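Local coordinates for protein NADP-dependent alcohol dehydrogenase (Entamoeba histolytica, PDB 2OUI) that catalyses the NADP-dependent interconversion of alcohols with aldehydes or ketones, working as a zinc-containing tetramer of the medium-chain alcohol dehydrogenase type, at residues H53-G58 with F115-F120; A162-G167 with V236-I241; K254-G259 with G286-H291. The protein carries 1 engineered substitution. All coordinates share one frame; numbering follows the deposited sequence.

Overall arrangement
Contact 1 lies in the GroES-like half of the chain, contacts 2 and 3 in the Rossmann-type half, which probably binds NADP. Contact 1 is 35 Å from contact 2 and 37 Å from contact 3 between centres, on the other side of the chain's centre, with nearest atoms about 20 Å apart in both cases. Its Gly58 immediately precedes the zinc ligand His59. Contacts 2 and 3 are close neighbours, 10 Å between centres, and they touch: Asp237 OD1 forms a 2.8 Å salt bridge with Lys257 NZ. Both belong to one parallel sheet, at strand 236-241 and at strand 288-292, the outermost strand of the sheet within this chain.

Contact 1: residues H53-G58 with F115-F120; sequences HDMILG and FKDGVF
The carboxylate of Asp117 reaches back to strand residue Ile56 and accepts its backbone N-H at OD1 (N to OD1 3.0 Å). The N-H points almost straight at the oxygen, at 170°, but meets it from above the carboxylate plane. CG of Asp117 stands beside its own backbone N (chi1 -74°), and this brings the acid to the strand and against Ile56 CG1. The other oxygen, OD2, is salt-bridged to Lys17, whose ammonium also bonds Asp54 O and so probably eases the approach of that carbonyl to OD1.

Three backbone carbonyls in a row are satisfied next: Ile56 O takes Gly118 N at 2.9 Å, Leu57 O takes Phe120 N at 3.0 Å, and Gly58 O takes Val119 N at 2.9 Å. Gly58 N, in turn, donates to Asp40 OD2. The Phe120 ring lies face-on over Gly58, whose CA sits 3.5 Å from the ring centroid, a CH-pi contact made possible by the absence of a side chain. Where 53-58 pairs with Met6, Asp54 and Met55 form a G1 beta bulge. The whole belongs to the GroES-like catalytic domain, on the approach to the zinc ligand His59.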
ATOM      1  N   HIS A  53     -35.696 -18.551   7.831  1.00 40.14           N
ATOM      2  CA  HIS A  53     -37.014 -18.500   8.428  0.50 39.38           C
ATOM      3  C   HIS A  53     -36.942 -17.608   9.657  1.00 37.20           C
ATOM      4  O   HIS A  53     -35.935 -17.627  10.401  1.00 38.88           O
ATOM      5  CB  HIS A  53     -37.553 -19.905   8.734  0.50 41.50           C
ATOM      6  CG  HIS A  53     -38.271 -20.545   7.579  0.50 43.30           C
ATOM      7  ND1 HIS A  53     -37.715 -20.660   6.321  0.50 40.49           N
ATOM      8  CD2 HIS A  53     -39.498 -21.117   7.501  0.50 44.17           C
ATOM      9  CE1 HIS A  53     -38.571 -21.264   5.516  0.50 46.55           C
ATOM     10  NE2 HIS A  53     -39.660 -21.554   6.207  0.50 44.42           N
ATOM     11  N   ASP A  54     -37.969 -16.776   9.783  1.00 32.14           N
ATOM     12  CA  ASP A  54     -38.184 -15.834  10.878  0.50 28.92           C
ATOM     13  C   ASP A  54     -37.065 -14.823  11.148  1.00 26.52           C
ATOM     14  O   ASP A  54     -36.911 -14.341  12.257  1.00 24.72           O
ATOM     15  CB  ASP A  54     -38.633 -16.592  12.129  0.50 29.24           C
ATOM     16  CG  ASP A  54     -39.843 -17.487  11.854  0.50 33.86           C
ATOM     17  OD1 ASP A  54     -40.507 -17.274  10.807  0.50 33.81           O
ATOM     18  OD2 ASP A  54     -40.126 -18.399  12.666  0.50 29.38           O
ATOM     19  N   MET A  55     -36.326 -14.464  10.102  1.00 24.81           N
ATOM     20  CA  MET A  55     -35.259 -13.460  10.234  1.00 23.24           C
ATOM     21  C   MET A  55     -35.786 -12.043  10.035  1.00 23.72           C
ATOM     22  O   MET A  55     -36.248 -11.683   8.941  1.00 22.57           O
ATOM     23  CB  MET A  55     -34.113 -13.704   9.250  1.00 25.15           C
ATOM     24  CG  MET A  55     -33.011 -12.670   9.384  1.00 20.53           C
ATOM     25  SD  MET A  55     -31.664 -12.969   8.253  1.00 27.02           S
ATOM     26  CE  MET A  55     -32.473 -12.473   6.722  1.00 25.19           C
ATOM     27  N   ILE A  56     -35.673 -11.223  11.076  1.00 22.35           N
ATOM     28  CA  ILE A  56     -36.058  -9.813  10.974  1.00 23.25           C
ATOM     29  C   ILE A  56     -35.165  -9.071   9.974  1.00 22.82           C
ATOM     30  O   ILE A  56     -33.960  -9.307   9.930  1.00 22.95           O
ATOM     31  CB  ILE A  56     -36.066  -9.125  12.342  1.00 23.06           C
ATOM     32  CG1 ILE A  56     -37.179  -9.775  13.189  1.00 25.91           C
ATOM     33  CG2 ILE A  56     -36.265  -7.615  12.160  1.00 24.63           C
ATOM     34  CD1 ILE A  56     -37.239  -9.327  14.628  1.00 32.83           C
ATOM     35  N   LEU A  57     -35.785  -8.214   9.153  1.00 20.87           N
ATOM     36  CA  LEU A  57     -35.088  -7.605   8.022  1.00 19.93           C
ATOM     37  C   LEU A  57     -34.520  -6.245   8.387  1.00 21.39           C
ATOM     38  O   LEU A  57     -34.739  -5.765   9.494  1.00 20.82           O
ATOM     39  CB  LEU A  57     -36.024  -7.503   6.814  1.00 19.20           C
ATOM     40  CG  LEU A  57     -36.411  -8.864   6.232  1.00 21.82           C
ATOM     41  CD1 LEU A  57     -37.580  -8.702   5.310  1.00 23.66           C
ATOM     42  CD2 LEU A  57     -35.210  -9.479   5.501  1.00 25.87           C
ATOM     43  N   GLY A  58     -33.776  -5.651   7.456  1.00 20.47           N
ATOM     44  CA  GLY A  58     -33.222  -4.312   7.637  1.00 19.74           C
ATOM     45  C   GLY A  58     -31.869  -4.211   8.313  1.00 19.86           C
ATOM     46  O   GLY A  58     -31.555  -4.954   9.262  1.00 21.90           O
ATOM     47  N   PHE A 115     -27.677 -13.032   8.775  1.00 24.87           N
ATOM     48  CA  PHE A 115     -27.967 -14.216   9.566  1.00 28.10           C
ATOM     49  C   PHE A 115     -28.454 -13.873  10.985  1.00 28.13           C
ATOM     50  O   PHE A 115     -28.771 -14.777  11.755  1.00 31.14           O
ATOM     51  CB  PHE A 115     -26.748 -15.152   9.620  1.00 28.34           C
ATOM     52  CG  PHE A 115     -25.489 -14.479  10.120  1.00 32.15           C
ATOM     53  CD1 PHE A 115     -25.253 -14.344  11.492  1.00 35.83           C
ATOM     54  CD2 PHE A 115     -24.547 -13.986   9.224  1.00 27.45           C
ATOM     55  CE1 PHE A 115     -24.087 -13.723  11.961  1.00 31.34           C
ATOM     56  CE2 PHE A 115     -23.400 -13.367   9.686  1.00 29.29           C
ATOM     57  CZ  PHE A 115     -23.179 -13.232  11.060  1.00 31.84           C
ATOM     58  N   LYS A 116     -28.507 -12.575  11.306  1.00 25.08           N
ATOM     59  CA  LYS A 116     -28.980 -12.073  12.613  1.00 23.84           C
ATOM     60  C   LYS A 116     -30.215 -11.216  12.368  1.00 22.92           C
ATOM     61  O   LYS A 116     -30.336 -10.561  11.325  1.00 23.07           O
ATOM     62  CB  LYS A 116     -27.881 -11.231  13.286  1.00 23.95           C
ATOM     63  CG  LYS A 116     -28.241 -10.563  14.644  1.00 24.76           C
ATOM     64  CD  LYS A 116     -27.099  -9.669  15.164  1.00 25.98           C
ATOM     65  CE  LYS A 116     -27.384  -9.157  16.575  1.00 20.77           C
ATOM     66  NZ  LYS A 116     -26.214  -8.335  17.106  1.00 22.25           N
ATOM     67  N   ASP A 117     -31.142 -11.218  13.321  1.00 24.21           N
ATOM     68  CA  ASP A 117     -32.304 -10.340  13.219  1.00 23.92           C
ATOM     69  C   ASP A 117     -31.827  -8.894  13.048  1.00 23.15           C
ATOM     70  O   ASP A 117     -30.943  -8.413  13.783  1.00 26.50           O
ATOM     71  CB  ASP A 117     -33.171 -10.439  14.460  1.00 22.24           C
ATOM     72  CG  ASP A 117     -33.977 -11.735  14.537  1.00 29.55           C
ATOM     73  OD1 ASP A 117     -34.341 -12.317  13.489  1.00 24.91           O
ATOM     74  OD2 ASP A 117     -34.269 -12.166  15.670  1.00 29.89           O
ATOM     75  N   GLY A 118     -32.411  -8.211  12.069  1.00 22.35           N
ATOM     76  CA  GLY A 118     -31.992  -6.853  11.709  1.00 21.58           C
ATOM     77  C   GLY A 118     -32.770  -5.796  12.469  1.00 22.39           C
ATOM     78  O   GLY A 118     -33.264  -6.064  13.558  1.00 21.80           O
ATOM     79  N   VAL A 119     -32.859  -4.615  11.879  1.00 21.85           N
ATOM     80  CA  VAL A 119     -33.248  -3.398  12.575  1.00 22.65           C
ATOM     81  C   VAL A 119     -34.730  -3.053  12.440  1.00 21.87           C
ATOM     82  O   VAL A 119     -35.193  -2.076  13.060  1.00 23.37           O
ATOM     83  CB  VAL A 119     -32.345  -2.179  12.171  1.00 23.52           C
ATOM     84  CG1 VAL A 119     -30.872  -2.459  12.508  1.00 16.00           C
ATOM     85  CG2 VAL A 119     -32.512  -1.805  10.702  1.00 24.77           C
ATOM     86  N   PHE A 120     -35.486  -3.823  11.646  1.00 20.17           N
ATOM     87  CA  PHE A 120     -36.926  -3.525  11.451  1.00 19.97           C
ATOM     88  C   PHE A 120     -37.780  -4.108  12.576  1.00 20.58           C
ATOM     89  O   PHE A 120     -38.704  -4.873  12.334  1.00 21.70           O
ATOM     90  CB  PHE A 120     -37.459  -4.028  10.098  1.00 19.61           C
ATOM     91  CG  PHE A 120     -36.863  -3.324   8.885  1.00 19.78           C
ATOM     92  CD1 PHE A 120     -36.180  -2.119   9.010  1.00 20.68           C
ATOM     93  CD2 PHE A 120     -37.059  -3.857   7.608  1.00 21.63           C
ATOM     94  CE1 PHE A 120     -35.663  -1.467   7.886  1.00 21.90           C
ATOM     95  CE2 PHE A 120     -36.543  -3.220   6.484  1.00 24.42           C
ATOM     96  CZ  PHE A 120     -35.853  -2.024   6.611  1.00 26.26           C
TER

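Contact 2: residues A162-G167 with V236-I241. With EDO (1,2-ethanediol), chain L.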
ATOM      1  N   ALA A 162     -11.611   0.794  -5.741  1.00 23.27           N
ATOM      2  CA  ALA A 162     -11.197   1.196  -7.083  1.00 23.96           C
ATOM      3  C   ALA A 162      -9.869   1.967  -7.079  1.00 24.61           C
ATOM      4  O   ALA A 162      -9.394   2.356  -8.139  1.00 23.63           O
ATOM      5  CB  ALA A 162     -12.304   2.022  -7.757  1.00 24.29           C
ATOM      6  N   ASN A 163      -9.304   2.223  -5.887  1.00 23.57           N
ATOM      7  CA  ASN A 163      -7.946   2.764  -5.759  1.00 23.19           C
ATOM      8  C   ASN A 163      -7.815   4.088  -6.511  1.00 24.24           C
ATOM      9  O   ASN A 163      -6.844   4.348  -7.233  1.00 25.08           O
ATOM     10  CB  ASN A 163      -6.921   1.728  -6.265  1.00 25.44           C
ATOM     11  CG  ASN A 163      -5.508   2.112  -5.937  1.00 29.14           C
ATOM     12  OD1 ASN A 163      -5.248   2.703  -4.889  1.00 27.10           O
ATOM     13  ND2 ASN A 163      -4.583   1.789  -6.828  1.00 25.07           N
ATOM     14  N   ILE A 164      -8.830   4.920  -6.340  1.00 24.93           N
ATOM     15  CA  ILE A 164      -8.945   6.145  -7.121  1.00 25.80           C
ATOM     16  C   ILE A 164      -7.854   7.115  -6.665  1.00 26.08           C
ATOM     17  O   ILE A 164      -7.659   7.300  -5.453  1.00 28.93           O
ATOM     18  CB  ILE A 164     -10.360   6.761  -6.992  1.00 26.10           C
ATOM     19  CG1 ILE A 164     -11.370   5.874  -7.747  1.00 26.85           C
ATOM     20  CG2 ILE A 164     -10.356   8.146  -7.563  1.00 28.23           C
ATOM     21  CD1 ILE A 164     -12.762   6.041  -7.291  1.00 32.26           C
ATOM     22  N   LYS A 165      -7.147   7.700  -7.635  1.00 25.95           N
ATOM     23  CA  LYS A 165      -6.061   8.683  -7.385  1.00 25.46           C
ATOM     24  C   LYS A 165      -6.428  10.064  -7.896  1.00 26.65           C
ATOM     25  O   LYS A 165      -7.334  10.213  -8.725  1.00 23.33           O
ATOM     26  CB  LYS A 165      -4.762   8.279  -8.079  1.00 26.73           C
ATOM     27  CG  LYS A 165      -4.201   6.885  -7.709  1.00 30.85           C
ATOM     28  CD  LYS A 165      -3.925   6.755  -6.227  1.00 33.81           C
ATOM     29  CE  LYS A 165      -3.332   5.387  -5.900  1.00 44.24           C
ATOM     30  NZ  LYS A 165      -3.258   5.220  -4.420  1.00 51.30           N
ATOM     31  N   LEU A 166      -5.685  11.076  -7.438  1.00 24.49           N
ATOM     32  CA  LEU A 166      -5.935  12.462  -7.821  1.00 24.01           C
ATOM     33  C   LEU A 166      -5.872  12.642  -9.319  1.00 25.62           C
ATOM     34  O   LEU A 166      -4.876  12.270  -9.960  1.00 24.26           O
ATOM     35  CB  LEU A 166      -4.928  13.405  -7.148  1.00 24.01           C
ATOM     36  CG  LEU A 166      -5.089  13.614  -5.633  1.00 28.88           C
ATOM     37  CD1 LEU A 166      -3.788  14.196  -4.995  1.00 27.30           C
ATOM     38  CD2 LEU A 166      -6.295  14.510  -5.328  1.00 28.68           C
ATOM     39  N   GLY A 167      -6.948  13.218  -9.865  1.00 23.04           N
ATOM     40  CA  GLY A 167      -7.088  13.460 -11.302  1.00 23.59           C
ATOM     41  C   GLY A 167      -7.490  12.267 -12.159  1.00 21.32           C
ATOM     42  O   GLY A 167      -7.620  12.414 -13.371  1.00 25.25           O
ATOM     43  N   VAL A 236     -10.845   4.200 -19.323  1.00 26.32           N
ATOM     44  CA  VAL A 236     -10.803   5.000 -18.101  1.00 23.19           C
ATOM     45  C   VAL A 236      -9.739   4.452 -17.164  1.00 23.19           C
ATOM     46  O   VAL A 236      -9.268   3.327 -17.356  1.00 23.53           O
ATOM     47  CB  VAL A 236     -12.189   4.999 -17.390  1.00 23.17           C
ATOM     48  CG1 VAL A 236     -13.256   5.576 -18.296  1.00 23.08           C
ATOM     49  CG2 VAL A 236     -12.583   3.571 -16.934  1.00 22.89           C
ATOM     50  N   ASP A 237      -9.358   5.231 -16.144  1.00 22.97           N
ATOM     51  CA  ASP A 237      -8.298   4.819 -15.210  1.00 22.47           C
ATOM     52  C   ASP A 237      -8.763   3.776 -14.208  1.00 23.63           C
ATOM     53  O   ASP A 237      -8.028   2.819 -13.931  1.00 22.18           O
ATOM     54  CB  ASP A 237      -7.751   6.036 -14.451  1.00 23.93           C
ATOM     55  CG  ASP A 237      -7.092   7.041 -15.372  1.00 27.18           C
ATOM     56  OD1 ASP A 237      -6.234   6.639 -16.182  1.00 31.01           O
ATOM     57  OD2 ASP A 237      -7.444   8.234 -15.327  1.00 30.34           O
ATOM     58  N   LYS A 238      -9.949   3.997 -13.628  1.00 21.19           N
ATOM     59  CA  LYS A 238     -10.487   3.153 -12.548  1.00 21.31           C
ATOM     60  C   LYS A 238     -12.002   2.992 -12.765  1.00 22.29           C
ATOM     61  O   LYS A 238     -12.646   3.858 -13.359  1.00 23.36           O
ATOM     62  CB  LYS A 238     -10.260   3.821 -11.189  1.00 21.78           C
ATOM     63  CG  LYS A 238      -8.783   4.221 -10.876  1.00 22.97           C
ATOM     64  CD  LYS A 238      -7.826   3.020 -10.703  1.00 19.74           C
ATOM     65  CE  LYS A 238      -6.363   3.438 -10.941  1.00 27.31           C
ATOM     66  NZ  LYS A 238      -5.938   4.537 -10.045  1.00 29.39           N
ATOM     67  N   VAL A 239     -12.559   1.897 -12.261  1.00 23.04           N
ATOM     68  CA  VAL A 239     -13.988   1.607 -12.424  1.00 21.45           C
ATOM     69  C   VAL A 239     -14.571   1.141 -11.078  1.00 22.58           C
ATOM     70  O   VAL A 239     -13.970   0.306 -10.390  1.00 22.94           O
ATOM     71  CB  VAL A 239     -14.245   0.509 -13.507  1.00 21.00           C
ATOM     72  CG1 VAL A 239     -15.732   0.137 -13.552  1.00 23.00           C
ATOM     73  CG2 VAL A 239     -13.772   0.956 -14.885  1.00 20.35           C
ATOM     74  N   VAL A 240     -15.731   1.701 -10.707  1.00 22.57           N
ATOM     75  CA  VAL A 240     -16.506   1.218  -9.552  1.00 21.51           C
ATOM     76  C   VAL A 240     -17.761   0.550 -10.106  1.00 21.12           C
ATOM     77  O   VAL A 240     -18.411   1.071 -11.020  1.00 25.38           O
ATOM     78  CB  VAL A 240     -16.944   2.379  -8.607  1.00 22.89           C
ATOM     79  CG1 VAL A 240     -17.747   1.818  -7.439  1.00 23.39           C
ATOM     80  CG2 VAL A 240     -15.734   3.187  -8.098  1.00 21.05           C
ATOM     81  N   ILE A 241     -18.073  -0.639  -9.593  1.00 21.44           N
ATOM     82  CA  ILE A 241     -19.295  -1.327  -9.980  1.00 21.80           C
ATOM     83  C   ILE A 241     -20.207  -1.279  -8.769  1.00 23.53           C
ATOM     84  O   ILE A 241     -19.855  -1.769  -7.690  1.00 24.38           O
ATOM     85  CB  ILE A 241     -19.066  -2.797 -10.387  1.00 21.83           C
ATOM     86  CG1 ILE A 241     -18.149  -2.886 -11.612  1.00 24.97           C
ATOM     87  CG2 ILE A 241     -20.405  -3.437 -10.688  1.00 21.66           C
ATOM     88  CD1 ILE A 241     -17.786  -4.309 -12.002  1.00 20.80           C
TER
HETATM   89  C1  EDO L2008      -6.916   5.437  -2.127  1.00 51.39           C
HETATM   90  O1  EDO L2008      -6.725   5.745  -3.510  1.00 43.05           O
HETATM   91  C2  EDO L2008      -8.287   4.792  -1.940  1.00 47.78           C
HETATM   92  O2  EDO L2008      -8.152   3.364  -2.037  1.00 40.83           O
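Ala162 packs its CB against strand 236-241, 3.6 Å from Val240 CG2, and Ala162 CB is also 3.6 Å from Val239 O. Ile164 adds CD1 to Val240 CG2 from another direction, the two side chains crossing at about a right angle. These buried groups, with helix 177-188 behind them, make the tight apolar end of the contact.

Lys238 leads from there to the open side. Its chain runs past Ile164 in the opposite sense and lies over the carbonyl of Ala162, CD coming within 3.1 Å of Ala162 O. Bends at chi2 (-67°) and chi4 (57°) turn the ammonium onto the next carbonyl, so that NZ donates to Asn163 O at 3.0 Å, tilted from the carbonyl plane. The same NZ is salt-bridged to Asp168.

Beyond it the packing thins. Lys165 touches Lys238 through CG, 3.7 Å from NZ, while its own tip leads away to a weak 3.2 Å bond from NZ to Asn163 OD1. Asn163 ND2 is held by Asp261. A 1,2-ethanediol molecule, probably from the crystallisation liquor, donates through O1 to Ile164 O at 2.7 Å on this outer side.

Asn163 closes helix 148-161 with positive phi in a Schellman motif, and its carbonyl receives the ammonium. The lysine thus ties the helix end to the parallel sheet with its charge compensated by Asp168, which probably keeps it protonated in otherwise buried surroundings.

Contact 3: residues K254-G259 with G286-H291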
ATOM      1  N   LYS A 254     -13.546  -4.208 -20.164  1.00 22.98           N
ATOM      2  CA  LYS A 254     -13.383  -3.734 -21.550  1.00 24.07           C
ATOM      3  C   LYS A 254     -13.176  -2.215 -21.638  1.00 23.70           C
ATOM      4  O   LYS A 254     -12.598  -1.719 -22.610  1.00 26.19           O
ATOM      5  CB  LYS A 254     -14.551  -4.169 -22.434  1.00 23.65           C
ATOM      6  CG  LYS A 254     -14.652  -5.704 -22.632  1.00 24.91           C
ATOM      7  CD  LYS A 254     -15.944  -6.090 -23.341  1.00 29.76           C
ATOM      8  CE  LYS A 254     -16.049  -7.601 -23.442  1.00 34.32           C
ATOM      9  NZ  LYS A 254     -17.250  -8.046 -24.232  1.00 37.62           N
ATOM     10  N   MET A 255     -13.640  -1.475 -20.634  1.00 21.59           N
ATOM     11  CA  MET A 255     -13.516  -0.012 -20.690  1.00 21.95           C
ATOM     12  C   MET A 255     -12.310   0.538 -19.931  1.00 22.47           C
ATOM     13  O   MET A 255     -12.024   1.741 -20.041  1.00 24.67           O
ATOM     14  CB  MET A 255     -14.773   0.659 -20.131  1.00 22.86           C
ATOM     15  CG  MET A 255     -14.878   0.473 -18.652  1.00 20.66           C
ATOM     16  SD  MET A 255     -16.291   1.409 -17.994  1.00 26.06           S
ATOM     17  CE  MET A 255     -17.689   0.523 -18.726  1.00 21.26           C
ATOM     18  N   ILE A 256     -11.607  -0.325 -19.192  1.00 20.47           N
ATOM     19  CA  ILE A 256     -10.549   0.111 -18.283  1.00 19.59           C
ATOM     20  C   ILE A 256      -9.155  -0.079 -18.878  1.00 19.77           C
ATOM     21  O   ILE A 256      -8.905  -1.040 -19.629  1.00 21.21           O
ATOM     22  CB  ILE A 256     -10.666  -0.582 -16.899  1.00 21.58           C
ATOM     23  CG1 ILE A 256     -10.012   0.269 -15.790  1.00 22.81           C
ATOM     24  CG2 ILE A 256     -10.135  -2.020 -16.931  1.00 20.25           C
ATOM     25  CD1 ILE A 256     -10.236  -0.302 -14.382  1.00 20.97           C
ATOM     26  N   LYS A 257      -8.252   0.850 -18.574  1.00 19.35           N
ATOM     27  CA  LYS A 257      -6.855   0.729 -19.029  1.00 21.43           C
ATOM     28  C   LYS A 257      -6.176  -0.458 -18.340  1.00 21.65           C
ATOM     29  O   LYS A 257      -6.605  -0.852 -17.242  1.00 21.83           O
ATOM     30  CB  LYS A 257      -6.095   1.989 -18.586  1.00 19.95           C
ATOM     31  CG  LYS A 257      -6.502   3.251 -19.310  1.00 24.06           C
ATOM     32  CD  LYS A 257      -5.770   4.461 -18.704  1.00 26.63           C
ATOM     33  CE  LYS A 257      -6.048   5.732 -19.493  1.00 27.00           C
ATOM     34  NZ  LYS A 257      -5.327   6.864 -18.821  1.00 35.67           N
ATOM     35  N   PRO A 258      -5.053  -0.962 -18.902  1.00 21.99           N
ATOM     36  CA  PRO A 258      -4.253  -1.925 -18.148  1.00 22.64           C
ATOM     37  C   PRO A 258      -3.564  -1.228 -16.982  1.00 22.31           C
ATOM     38  O   PRO A 258      -3.333  -0.012 -17.042  1.00 23.30           O
ATOM     39  CB  PRO A 258      -3.190  -2.362 -19.163  1.00 22.26           C
ATOM     40  CG  PRO A 258      -3.031  -1.160 -20.074  1.00 23.25           C
ATOM     41  CD  PRO A 258      -4.451  -0.669 -20.226  1.00 24.12           C
ATOM     42  N   GLY A 259      -3.275  -1.965 -15.917  1.00 22.59           N
ATOM     43  CA  GLY A 259      -2.721  -1.341 -14.709  1.00 22.10           C
ATOM     44  C   GLY A 259      -3.735  -0.455 -14.012  1.00 25.35           C
ATOM     45  O   GLY A 259      -3.655   0.806 -14.024  1.00 25.43           O
ATOM     46  N   GLY A 286      -2.968  -8.366 -17.689  1.00 18.11           N
ATOM     47  CA  GLY A 286      -3.145  -6.918 -17.954  1.00 18.83           C
ATOM     48  C   GLY A 286      -3.104  -6.029 -16.715  1.00 19.25           C
ATOM     49  O   GLY A 286      -3.319  -4.824 -16.827  1.00 20.43           O
ATOM     50  N   HIS A 287      -2.830  -6.610 -15.547  1.00 20.17           N
ATOM     51  CA  HIS A 287      -2.920  -5.893 -14.248  1.00 20.61           C
ATOM     52  C   HIS A 287      -4.224  -5.102 -14.080  1.00 20.56           C
ATOM     53  O   HIS A 287      -4.222  -3.949 -13.626  1.00 22.31           O
ATOM     54  CB  HIS A 287      -1.701  -4.971 -14.004  1.00 21.50           C
ATOM     55  CG  HIS A 287      -0.415  -5.706 -13.718  1.00 19.72           C
ATOM     56  ND1 HIS A 287       0.477  -6.051 -14.710  1.00 22.15           N
ATOM     57  CD2 HIS A 287       0.138  -6.125 -12.556  1.00 18.39           C
ATOM     58  CE1 HIS A 287       1.524  -6.655 -14.172  1.00 23.26           C
ATOM     59  NE2 HIS A 287       1.355  -6.687 -12.860  1.00 17.64           N
ATOM     60  N   LYS A 288      -5.338  -5.696 -14.500  1.00 19.71           N
ATOM     61  CA  LYS A 288      -6.644  -5.084 -14.265  1.00 20.79           C
ATOM     62  C   LYS A 288      -7.150  -5.767 -13.003  1.00 21.44           C
ATOM     63  O   LYS A 288      -7.742  -6.835 -13.055  1.00 21.92           O
ATOM     64  CB  LYS A 288      -7.575  -5.310 -15.473  1.00 22.70           C
ATOM     65  CG  LYS A 288      -7.080  -4.602 -16.760  1.00 22.26           C
ATOM     66  CD  LYS A 288      -8.047  -4.809 -17.925  1.00 22.60           C
ATOM     67  CE  LYS A 288      -7.648  -3.899 -19.091  1.00 25.54           C
ATOM     68  NZ  LYS A 288      -8.583  -3.980 -20.286  1.00 22.55           N
ATOM     69  N   HIS A 289      -6.835  -5.172 -11.857  1.00 22.08           N
ATOM     70  CA  HIS A 289      -7.104  -5.802 -10.576  1.00 22.97           C
ATOM     71  C   HIS A 289      -8.597  -5.791 -10.304  1.00 22.33           C
ATOM     72  O   HIS A 289      -9.254  -4.769 -10.520  1.00 23.52           O
ATOM     73  CB  HIS A 289      -6.349  -5.082  -9.446  1.00 22.21           C
ATOM     74  CG  HIS A 289      -4.877  -4.940  -9.694  1.00 22.49           C
ATOM     75  ND1 HIS A 289      -4.011  -6.007  -9.634  1.00 26.05           N
ATOM     76  CD2 HIS A 289      -4.123  -3.860 -10.009  1.00 24.58           C
ATOM     77  CE1 HIS A 289      -2.781  -5.588  -9.886  1.00 28.88           C
ATOM     78  NE2 HIS A 289      -2.824  -4.290 -10.124  1.00 23.98           N
ATOM     79  N   ILE A 290      -9.120  -6.903  -9.796  1.00 21.97           N
ATOM     80  CA  ILE A 290     -10.564  -7.011  -9.603  1.00 21.39           C
ATOM     81  C   ILE A 290     -10.835  -7.183  -8.115  1.00 23.85           C
ATOM     82  O   ILE A 290     -10.373  -8.133  -7.496  1.00 21.65           O
ATOM     83  CB  ILE A 290     -11.170  -8.199 -10.389  1.00 26.35           C
ATOM     84  CG1 ILE A 290     -10.993  -7.987 -11.897  1.00 26.00           C
ATOM     85  CG2 ILE A 290     -12.680  -8.364 -10.059  1.00 23.26           C
ATOM     86  CD1 ILE A 290     -11.191  -9.261 -12.680  1.00 30.59           C
ATOM     87  N   HIS A 291     -11.597  -6.239  -7.564  1.00 22.60           N
ATOM     88  CA  HIS A 291     -11.891  -6.238  -6.161  1.00 24.87           C
ATOM     89  C   HIS A 291     -13.419  -6.320  -5.975  1.00 25.46           C
ATOM     90  O   HIS A 291     -14.224  -5.834  -6.819  1.00 25.68           O
ATOM     91  CB  HIS A 291     -11.364  -4.960  -5.532  1.00 22.33           C
ATOM     92  CG  HIS A 291      -9.941  -4.626  -5.890  1.00 25.27           C
ATOM     93  ND1 HIS A 291      -8.854  -5.224  -5.290  1.00 26.88           N
ATOM     94  CD2 HIS A 291      -9.435  -3.714  -6.755  1.00 27.63           C
ATOM     95  CE1 HIS A 291      -7.739  -4.696  -5.772  1.00 23.02           C
ATOM     96  NE2 HIS A 291      -8.068  -3.776  -6.662  1.00 28.60           N
TER
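Lys288 lays its side chain along Ile256, the two side chains running alongside in opposite senses. CB leaves the strand neither toward nor away from 254-259, and with CG set beside the backbone N (chi1 -65°) the rest runs out extended. CG passes 3.8 Å from Lys257 O and touches the methyl CG2 of Ile256; CD lies against that same methyl at 3.6 Å. CE then comes up to Ile256 O, 3.2 Å away. At the tip NZ makes a weak 3.0 Å hydrogen bond to Ile256 O, and it also donates to Val253 O and Glu280 O, so NZ has three carbonyl acceptors.

Farther along, the backbones meet directly. Gly259 N donates to Gly286 O at 3.0 Å, and Pro258 CB rests 3.4 Å from that same oxygen. His287 brings CB to 3.8 Å from Gly259 CA, whereas its ring turns off to His102 and His157 of the third subunit.

Segment 254-259 carries the chain from the end of helix 248-255, through a short weakly bonded strand, to strand 260-264 of the parallel Rossmann-type sheet. Lys288 begins strand 288-292 beside it, the outermost of the sheet within this chain, so its side chain spans from the sheet to the C-terminal end of that helix, with the third subunit packed against the turn.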